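Local coordinates for capsid protein (Macrobrachium rosenbergii nodavirus, PDB 5YKU), which probably forms the viral capsid, the part described here being its protrusion domain, which is thought to build the dimeric surface spikes, at residues P21-E24 with L25-Y29. Sequence-based numbering, arbitrary orientation.
Sequences PPTE and LKQTY
The amide of Q27 supplies the main hydrogen bonds of this turn. Its OE1 accepts the backbone N-H of T23 at 2.8 Å. The bond lies in the carbonyl plane on a lone pair, with an N-H...O angle of 155°. A second, weak bond reaches OE1 from the backbone N of E24 at 3.4 Å. P22 CB also lies against this oxygen, 3.4 Å from Q27 OE1. Q27 can reach back because CG stands anti to its backbone N (chi1 -157°) and the chain beyond is extended. The other end of the amide works through water: NE2 donates to a water at 3.0 Å, and that water donates to the carbonyl O of P21. The loop links strand 10-18 to strand 26-33, an outermost strand of the antiparallel sheet. Backbone bonds from L25, Q27 and Y29 pair this segment with strand 96-104. Apolar contact comes from P22, which is buried. Its CB lies 4.2 Å from Y29 CE1. Y29 OH sits beside the P22 ring, 3.5 Å from CD, and is hydrogen-bonded to the carbonyl O of V20. At the exposed end, a water bridges E24 and L25. It donates to E24 OE1 at 2.6 Å and accepts the backbone N-H of L25. The bend of E24 at chi2 (-68°) helps place its carboxylate there.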
loop_
_atom_site.group_PDB
_atom_site.type_symbol
_atom_site.label_atom_id
_atom_site.label_comp_id
_atom_site.label_asym_id
_atom_site.label_seq_id
_atom_site.Cartn_x
_atom_site.Cartn_y
_atom_site.Cartn_z
ATOM N N PRO A 21 2.688 -11.214 -3.657
ATOM C CA PRO A 21 2.022 -12.259 -2.860
ATOM C C PRO A 21 2.976 -13.077 -2.027
ATOM O O PRO A 21 4.159 -13.227 -2.369
ATOM C CB PRO A 21 1.331 -13.088 -3.866
ATOM C CG PRO A 21 1.196 -12.230 -5.113
ATOM C CD PRO A 21 2.447 -11.414 -5.086
ATOM N N PRO A 22 2.520 -13.602 -0.932
ATOM C CA PRO A 22 3.329 -14.517 -0.137
ATOM C C PRO A 22 3.487 -15.831 -0.876
ATOM O O PRO A 22 2.789 -16.202 -1.774
ATOM C CB PRO A 22 2.450 -14.762 1.148
ATOM C CG PRO A 22 1.077 -14.610 0.674
ATOM C CD PRO A 22 1.120 -13.513 -0.415
ATOM N N THR A 23 4.538 -16.545 -0.435
ATOM C CA THR A 23 4.850 -17.893 -0.952
ATOM C C THR A 23 4.566 -18.964 0.061
ATOM O O THR A 23 4.822 -20.100 -0.271
ATOM C CB THR A 23 6.352 -17.996 -1.327
ATOM O OG1 THR A 23 7.178 -17.661 -0.241
ATOM C CG2 THR A 23 6.700 -17.054 -2.463
ATOM N N GLU A 24 4.132 -18.572 1.219
ATOM C CA GLU A 24 3.806 -19.530 2.330
ATOM C C GLU A 24 2.483 -19.041 2.947
ATOM O O GLU A 24 2.071 -17.883 2.761
ATOM C CB GLU A 24 4.898 -19.598 3.390
ATOM C CG GLU A 24 6.235 -20.107 2.869
ATOM C CD GLU A 24 6.176 -21.551 2.475
ATOM O OE1 GLU A 24 5.478 -22.383 3.084
ATOM O OE2 GLU A 24 6.954 -22.034 1.530
ATOM N N LEU A 25 1.821 -19.876 3.705
ATOM C CA LEU A 25 0.546 -19.548 4.346
ATOM C C LEU A 25 0.669 -18.559 5.375
ATOM O O LEU A 25 -0.272 -17.689 5.499
ATOM C CB LEU A 25 -0.182 -20.824 4.889
ATOM C CG LEU A 25 -0.469 -21.844 3.851
ATOM C CD1 LEU A 25 -1.194 -23.062 4.524
ATOM C CD2 LEU A 25 -1.231 -21.371 2.681
ATOM N N LYS A 26 1.694 -18.447 6.141
ATOM C CA LYS A 26 1.995 -17.440 7.086
ATOM C C LYS A 26 3.290 -16.812 6.740
ATOM O O LYS A 26 4.306 -17.542 6.629
ATOM C CB LYS A 26 2.078 -17.928 8.538
ATOM C CG LYS A 26 0.599 -18.202 9.036
ATOM C CD LYS A 26 0.654 -18.584 10.533
ATOM C CE LYS A 26 -0.635 -19.083 11.096
ATOM N NZ LYS A 26 -1.777 -18.947 10.219
ATOM N N GLN A 27 3.401 -15.507 6.610
ATOM C CA GLN A 27 4.660 -14.860 6.209
ATOM C C GLN A 27 4.707 -13.478 6.749
ATOM O O GLN A 27 3.651 -12.771 6.800
ATOM C CB GLN A 27 4.770 -14.856 4.658
ATOM C CG GLN A 27 6.202 -14.746 4.083
ATOM C CD GLN A 27 6.097 -14.803 2.563
ATOM O OE1 GLN A 27 5.632 -15.679 2.031
ATOM N NE2 GLN A 27 6.317 -13.624 1.919
ATOM N N THR A 28 5.838 -12.963 7.097
ATOM C CA THR A 28 6.111 -11.624 7.348
ATOM C C THR A 28 7.233 -11.202 6.464
ATOM O O THR A 28 8.312 -11.892 6.420
ATOM C CB THR A 28 6.517 -11.339 8.824
ATOM O OG1 THR A 28 5.379 -11.653 9.646
ATOM C CG2 THR A 28 6.901 -9.932 9.139
ATOM N N TYR A 29 7.114 -10.145 5.681
ATOM C CA TYR A 29 8.057 -9.780 4.684
ATOM C C TYR A 29 7.963 -8.301 4.375
ATOM O O TYR A 29 7.086 -7.628 4.885
ATOM C CB TYR A 29 7.864 -10.663 3.464
ATOM C CG TYR A 29 6.501 -10.585 2.714
ATOM C CD1 TYR A 29 5.403 -11.177 3.237
ATOM C CD2 TYR A 29 6.357 -9.930 1.543
ATOM C CE1 TYR A 29 4.182 -11.240 2.611
ATOM C CE2 TYR A 29 5.177 -9.888 0.853
ATOM C CZ TYR A 29 4.059 -10.615 1.351
ATOM O OH TYR A 29 2.862 -10.647 0.688
HETATM O O HOH W 1 6.675 -13.140 -1.062
HETATM O O HOH W 2 0.652 -15.806 3.717
HETATM O O HOH W 3 2.900 -22.570 3.657
#